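Alpha-actinin-like protein 1 (Schizosaccharomyces pombe, PDB 5BVR) binds actin filaments through tandem calponin-homology domains and takes part in forming and organising the actin ring during cytokinesis and septation. Local coordinates at residues R214-E217 and R218-M221; V148-F151 and T152-T156. All coordinates share one frame; numbering follows the deposited sequence.

Contact 1 of 2, residues R214-E217 and R218-M221; sequences RPDE and RSIM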
ATOM      1  N   ARG A 214      -8.452   0.898 -16.859  1.00 20.22           N
ATOM      2  CA  ARG A 214      -8.989   0.253 -15.654  1.00 20.09           C
ATOM      3  C   ARG A 214      -7.876   0.018 -14.631  1.00 17.39           C
ATOM      4  O   ARG A 214      -7.375  -1.093 -14.473  1.00 20.26           O
ATOM      5  CB  ARG A 214      -9.653  -1.079 -16.017  1.00 25.31           C
ATOM      6  CG  ARG A 214     -10.809  -0.956 -16.993  1.00 35.68           C
ATOM      7  CD  ARG A 214     -11.417  -2.324 -17.284  1.00 49.29           C
ATOM      8  NE  ARG A 214     -12.049  -2.381 -18.601  1.00 58.55           N
ATOM      9  CZ  ARG A 214     -13.346  -2.196 -18.835  1.00 57.84           C
ATOM     10  NH1 ARG A 214     -14.187  -1.938 -17.838  1.00 61.10           N
ATOM     11  NH2 ARG A 214     -13.802  -2.278 -20.079  1.00 53.69           N
ATOM     12  N   PRO A 215      -7.470   1.068 -13.937  1.00 16.96           N
ATOM     13  CA  PRO A 215      -6.348   0.948 -13.000  1.00 17.26           C
ATOM     14  C   PRO A 215      -6.753   0.164 -11.756  1.00 17.98           C
ATOM     15  O   PRO A 215      -7.934   0.073 -11.413  1.00 19.91           O
ATOM     16  CB  PRO A 215      -6.039   2.398 -12.634  1.00 20.81           C
ATOM     17  CG  PRO A 215      -7.323   3.091 -12.811  1.00 19.85           C
ATOM     18  CD  PRO A 215      -8.045   2.419 -13.936  1.00 17.83           C
ATOM     19  N   ASP A 216      -5.755  -0.399 -11.085  1.00 17.24           N
ATOM     20  CA  ASP A 216      -6.017  -1.242  -9.930  1.00 18.43           C
ATOM     21  C   ASP A 216      -6.294  -0.402  -8.688  1.00 15.91           C
ATOM     22  O   ASP A 216      -5.397   0.245  -8.143  1.00 14.22           O
ATOM     23  CB  ASP A 216      -4.879  -2.231  -9.656  1.00 16.78           C
ATOM     24  CG  ASP A 216      -5.254  -3.215  -8.589  1.00 18.40           C
ATOM     25  OD1 ASP A 216      -6.187  -4.004  -8.839  1.00 19.82           O
ATOM     26  OD2 ASP A 216      -4.673  -3.170  -7.476  1.00 16.93           O
ATOM     27  N   GLU A 217      -7.530  -0.492  -8.206  1.00 15.70           N
ATOM     28  CA  GLU A 217      -7.997   0.293  -7.081  1.00 14.39           C
ATOM     29  C   GLU A 217      -7.176   0.056  -5.819  1.00 14.30           C
ATOM     30  O   GLU A 217      -6.774   1.012  -5.156  1.00 13.89           O
ATOM     31  CB  GLU A 217      -9.458  -0.027  -6.796  1.00 15.73           C
ATOM     32  CG  GLU A 217     -10.066   0.910  -5.750  1.00 16.19           C
ATOM     33  CD  GLU A 217     -11.509   0.629  -5.438  1.00 23.01           C
ATOM     34  OE1 GLU A 217     -12.020  -0.468  -5.756  1.00 31.44           O
ATOM     35  OE2 GLU A 217     -12.136   1.520  -4.845  1.00 20.40           O
ATOM     36  N   ARG A 218      -6.961  -1.199  -5.456  1.00 16.27           N
ATOM     37  CA  ARG A 218      -6.245  -1.473  -4.212  1.00 14.05           C
ATOM     38  C   ARG A 218      -4.816  -0.957  -4.258  1.00 15.60           C
ATOM     39  O   ARG A 218      -4.317  -0.457  -3.261  1.00 15.08           O
ATOM     40  CB  ARG A 218      -6.279  -2.966  -3.930  1.00 14.25           C
ATOM     41  CG  ARG A 218      -7.679  -3.446  -3.585  1.00 16.37           C
ATOM     42  CD  ARG A 218      -7.805  -4.966  -3.414  1.00 20.37           C
ATOM     43  NE  ARG A 218      -9.151  -5.288  -2.959  1.00 21.79           N
ATOM     44  CZ  ARG A 218      -9.552  -6.488  -2.546  1.00 25.31           C
ATOM     45  NH1 ARG A 218      -8.714  -7.520  -2.526  1.00 27.10           N
ATOM     46  NH2 ARG A 218     -10.804  -6.645  -2.134  1.00 29.83           N
ATOM     47  N   SER A 219      -4.148  -1.069  -5.402  1.00 13.71           N
ATOM     48  CA  SER A 219      -2.817  -0.532  -5.552  1.00 14.65           C
ATOM     49  C   SER A 219      -2.791   0.991  -5.352  1.00 14.42           C
ATOM     50  O   SER A 219      -1.932   1.548  -4.663  1.00 14.39           O
ATOM     51  CB  SER A 219      -2.238  -0.899  -6.909  1.00 15.47           C
ATOM     52  OG  SER A 219      -2.145  -2.296  -7.045  1.00 16.10           O
ATOM     53  N   ILE A 220      -3.714   1.679  -6.001  1.00 14.15           N
ATOM     54  CA  ILE A 220      -3.790   3.120  -5.878  1.00 12.65           C
ATOM     55  C   ILE A 220      -4.050   3.497  -4.427  1.00 13.68           C
ATOM     56  O   ILE A 220      -3.384   4.386  -3.882  1.00 13.65           O
ATOM     57  CB  ILE A 220      -4.810   3.747  -6.864  1.00 13.38           C
ATOM     58  CG1 ILE A 220      -4.247   3.640  -8.278  1.00 17.01           C
ATOM     59  CG2 ILE A 220      -5.131   5.186  -6.485  1.00 16.24           C
ATOM     60  CD1 ILE A 220      -5.264   3.974  -9.351  1.00 16.25           C
ATOM     61  N   MET A 221      -5.026   2.857  -3.792  1.00 13.94           N
ATOM     62  CA  MET A 221      -5.313   3.137  -2.393  1.00 14.13           C
ATOM     63  C   MET A 221      -4.084   2.949  -1.510  1.00 14.67           C
ATOM     64  O   MET A 221      -3.826   3.749  -0.614  1.00 14.87           O
ATOM     65  CB  MET A 221      -6.403   2.235  -1.882  1.00 15.58           C
ATOM     66  CG  MET A 221      -7.792   2.547  -2.433  1.00 17.56           C
ATOM     67  SD  MET A 221      -9.066   1.420  -1.830  1.00 20.29           S
ATOM     68  CE  MET A 221      -8.910   1.824  -0.096  1.00 17.83           C
TER
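Asp216 reaches forward over the first turn of helix 217-234 and takes hold of Ser219. Asp216 CB lies 3.8 Å from Ser219 OG. One atom further out, CG stands anti to the backbone N (chi1 -172°), a rotation that swings the carboxylate onto the start of the helix. Asp216 OD2 then does the gripping: it accepts from Ser219 OG at 2.7 Å and from Ser219 N at 3.0 Å. The hydroxyl arrives on the anti side, 20° out of the carboxylate plane, while the amide comes in from above the opposite face. OD2 has a further donor in Gln12 NE2 of helix 11-25, which together with the two Ser219 donors should limit the rotation of the carboxylate; Asp216 also belongs to a zinc site with Arg218.

This is an N-cap: Asp216 immediately precedes the last long helix of the second calponin-homology domain, and its side chain satisfies an amide of the first turn. The negative carboxylate at the positive end of the helix dipole should suit both. Main-chain bonding starts at the cap itself, with Ile220 N giving to Asp216 O at 3.1 Å, and continues from Met221 N to Glu217 O.

On the buried flank, Pro215 CB rests against Ile220 CD1 at 3.7 Å, the two side chains crossing obliquely. Glu217 and Met221 run side by side in the same direction, with Glu217 CG 4.1 Å from Met221 SD; beyond it the extended glutamate chain carries OE2 to a salt bridge with Lys128.

Contact 2 of 2, residues V148-F151 and T152-T156; sequences VQDF and TRSWT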
ATOM      1  N   VAL A 148     -11.529  14.343  -7.420  1.00 15.97           N
ATOM      2  CA  VAL A 148     -11.288  13.022  -6.866  1.00 16.23           C
ATOM      3  C   VAL A 148     -12.619  12.410  -6.460  1.00 20.47           C
ATOM      4  O   VAL A 148     -13.275  12.873  -5.522  1.00 22.51           O
ATOM      5  CB  VAL A 148     -10.324  13.084  -5.684  1.00 17.43           C
ATOM      6  CG1 VAL A 148     -10.153  11.702  -5.103  1.00 18.98           C
ATOM      7  CG2 VAL A 148      -8.985  13.601  -6.131  1.00 17.24           C
ATOM      8  N   GLN A 149     -13.042  11.389  -7.192  1.00 16.26           N
ATOM      9  CA  GLN A 149     -14.334  10.759  -6.974  1.00 18.42           C
ATOM     10  C   GLN A 149     -14.197   9.273  -6.645  1.00 16.09           C
ATOM     11  O   GLN A 149     -15.202   8.618  -6.332  1.00 19.29           O
ATOM     12  CB  GLN A 149     -15.206  10.905  -8.222  1.00 21.59           C
ATOM     13  CG  GLN A 149     -15.682  12.324  -8.466  1.00 23.70           C
ATOM     14  CD  GLN A 149     -16.452  12.893  -7.277  1.00 42.74           C
ATOM     15  OE1 GLN A 149     -17.199  12.176  -6.610  1.00 43.87           O
ATOM     16  NE2 GLN A 149     -16.263  14.184  -7.003  1.00 43.73           N
ATOM     17  N   ASP A 150     -12.962   8.758  -6.706  1.00 15.61           N
ATOM     18  CA  ASP A 150     -12.680   7.344  -6.558  1.00 15.73           C
ATOM     19  C   ASP A 150     -11.188   7.140  -6.396  1.00 16.56           C
ATOM     20  O   ASP A 150     -10.439   8.108  -6.336  1.00 14.49           O
ATOM     21  CB  ASP A 150     -13.183   6.608  -7.798  1.00 15.32           C
ATOM     22  CG  ASP A 150     -12.627   7.200  -9.060  1.00 17.23           C
ATOM     23  OD1 ASP A 150     -11.404   7.435  -9.145  1.00 15.74           O
ATOM     24  OD2 ASP A 150     -13.453   7.514  -9.956  1.00 25.38           O
ATOM     25  N   PHE A 151     -10.780   5.881  -6.279  1.00 15.46           N
ATOM     26  CA  PHE A 151      -9.377   5.506  -6.267  1.00 14.04           C
ATOM     27  C   PHE A 151      -8.968   4.781  -7.544  1.00 15.09           C
ATOM     28  O   PHE A 151      -8.121   3.881  -7.532  1.00 15.74           O
ATOM     29  CB  PHE A 151      -9.080   4.646  -5.033  1.00 15.42           C
ATOM     30  CG  PHE A 151      -9.160   5.416  -3.735  1.00 15.25           C
ATOM     31  CD1 PHE A 151      -8.207   6.344  -3.436  1.00 15.53           C
ATOM     32  CD2 PHE A 151     -10.175   5.197  -2.837  1.00 14.90           C
ATOM     33  CE1 PHE A 151      -8.261   7.065  -2.242  1.00 17.44           C
ATOM     34  CE2 PHE A 151     -10.240   5.904  -1.650  1.00 15.61           C
ATOM     35  CZ  PHE A 151      -9.280   6.838  -1.358  1.00 15.56           C
ATOM     36  N   THR A 152      -9.577   5.196  -8.650  1.00 14.82           N
ATOM     37  CA  THR A 152      -9.246   4.641  -9.959  1.00 15.77           C
ATOM     38  C   THR A 152      -9.042   5.769 -10.984  1.00 13.92           C
ATOM     39  O   THR A 152      -7.959   6.355 -11.059  1.00 15.35           O
ATOM     40  CB  THR A 152     -10.314   3.613 -10.416  1.00 17.00           C
ATOM     41  OG1 THR A 152     -11.614   4.200 -10.356  1.00 18.78           O
ATOM     42  CG2 THR A 152     -10.276   2.371  -9.499  1.00 17.17           C
ATOM     43  N   ARG A 153     -10.082   6.070 -11.748  1.00 15.39           N
ATOM     44  CA  ARG A 153      -9.971   6.959 -12.882  1.00 15.98           C
ATOM     45  C   ARG A 153      -9.633   8.387 -12.511  1.00 16.88           C
ATOM     46  O   ARG A 153      -9.127   9.119 -13.354  1.00 16.77           O
ATOM     47  CB  ARG A 153     -11.267   6.910 -13.692  1.00 19.40           C
ATOM     48  CG  ARG A 153     -11.803   5.485 -13.812  1.00 29.37           C
ATOM     49  CD  ARG A 153     -12.464   5.207 -15.089  1.00 39.48           C
ATOM     50  NE  ARG A 153     -11.531   5.376 -16.183  1.00 37.13           N
ATOM     51  CZ  ARG A 153     -11.898   5.360 -17.451  1.00 40.21           C
ATOM     52  NH1 ARG A 153     -13.181   5.208 -17.765  1.00 52.28           N
ATOM     53  NH2 ARG A 153     -10.994   5.516 -18.397  1.00 35.72           N
ATOM     54  N   SER A 154      -9.906   8.787 -11.270  1.00 14.90           N
ATOM     55  CA  SER A 154      -9.585  10.148 -10.831  1.00 14.40           C
ATOM     56  C   SER A 154      -8.088  10.421 -10.732  1.00 15.49           C
ATOM     57  O   SER A 154      -7.692  11.560 -10.531  1.00 15.26           O
ATOM     58  CB  SER A 154     -10.179  10.434  -9.439  1.00 16.49           C
ATOM     59  OG  SER A 154     -11.570  10.260  -9.418  1.00 19.85           O
ATOM     60  N   TRP A 155      -7.268   9.376 -10.820  1.00 14.29           N
ATOM     61  CA  TRP A 155      -5.826   9.480 -10.603  1.00 12.74           C
ATOM     62  C   TRP A 155      -4.956   9.260 -11.843  1.00 13.44           C
ATOM     63  O   TRP A 155      -3.742   9.479 -11.788  1.00 15.47           O
ATOM     64  CB  TRP A 155      -5.420   8.414  -9.554  1.00 13.96           C
ATOM     65  CG  TRP A 155      -6.125   8.639  -8.255  1.00 13.02           C
ATOM     66  CD1 TRP A 155      -7.336   8.162  -7.894  1.00 15.21           C
ATOM     67  CD2 TRP A 155      -5.695   9.506  -7.189  1.00 12.69           C
ATOM     68  NE1 TRP A 155      -7.685   8.644  -6.656  1.00 14.48           N
ATOM     69  CE2 TRP A 155      -6.693   9.475  -6.202  1.00 13.86           C
ATOM     70  CE3 TRP A 155      -4.555  10.291  -6.974  1.00 14.08           C
ATOM     71  CZ2 TRP A 155      -6.592  10.199  -5.020  1.00 13.95           C
ATOM     72  CZ3 TRP A 155      -4.450  11.008  -5.788  1.00 15.00           C
ATOM     73  CH2 TRP A 155      -5.454  10.927  -4.822  1.00 14.26           C
ATOM     74  N   THR A 156      -5.571   8.877 -12.964  1.00 15.71           N
ATOM     75  CA  THR A 156      -4.795   8.420 -14.111  1.00 16.25           C
ATOM     76  C   THR A 156      -4.181   9.535 -14.951  1.00 15.36           C
ATOM     77  O   THR A 156      -3.289   9.273 -15.743  1.00 17.90           O
ATOM     78  CB  THR A 156      -5.621   7.468 -14.998  1.00 15.49           C
ATOM     79  OG1 THR A 156      -6.766   8.154 -15.528  1.00 17.50           O
ATOM     80  CG2 THR A 156      -6.049   6.220 -14.193  1.00 17.74           C
TER
HETATM   81  O   HOH W   1     -13.488   9.689 -11.808  1.00 36.47           O
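The loop joining helix 127-138 to helix 159-168 in the second calponin-homology domain turns back on itself here, with Asp150 and Ser154 meeting across the bend. Asp150 OD1 is the hub. Thr152 N donates to Asp150 OD1 at 2.9 Å from above the carboxylate plane, whereas Ser154 N, also 2.9 Å from that OD1, uses its syn lone pair. With chi1 at 54°, Asp150 CG sits between its own backbone N and carbonyl carbon, which turns the carboxylate toward those two amides. An Asp side chain that accepts from the amide two residues on makes this an Asx turn, and the second bond to Ser154 N extends its hold over the following residues.

Ser154 OG approaches the same oxygen, but that bond is weak and not settled, since the hydroxyl proton has another acceptor within reach, Asp147 O, itself only a weak partner. More clearly, Ser154 OG accepts from Gln149 N at 2.9 Å in a nearly straight bond (171°), tying the incoming chain to the far side of the bend. A water donates to Asp150 OD2 and is also hydrogen-bonded to Ser154 OG, joining the two residues.

The indole of Trp155 adds a polar bond and an apolar face. Trp155 NE1 donates to Asp150 O at 2.8 Å; the oxygen lies close to the ring plane, and the N-H meets a carbonyl lone pair. The Phe151 ring is almost parallel to the five-membered ring of Trp155, with planes at 7°, but the centroids are 6.0 Å apart, so the rings barely overlap. Val148 CG2 sits over one indole face, offset toward the rim, while Val148 CG1 touches Trp155 CZ2 at 3.9 Å. Cys135, Ala160, Leu164 and Val224 also pack against Trp155.

Both contacts belong to the second calponin-homology domain and are partly buried, contact 1 lying nearer the centre of the chain. Each turns on an aspartate oxygen that accepts backbone N-H groups: contact 1 caps a long helix, contact 2 shapes a loop between two helices. Their apolar sides touch. Met221 CG packs on Phe151 CG at 3.4 Å, and Pro215 CG meets Thr156 CG2 at 3.7 Å, seating the start of helix 217-234 against the loop. Their carboxylates differ in company: that of Asp216 meets Gln12 of helix 11-25, in the first domain, and a zinc ion, that of Asp150 a water.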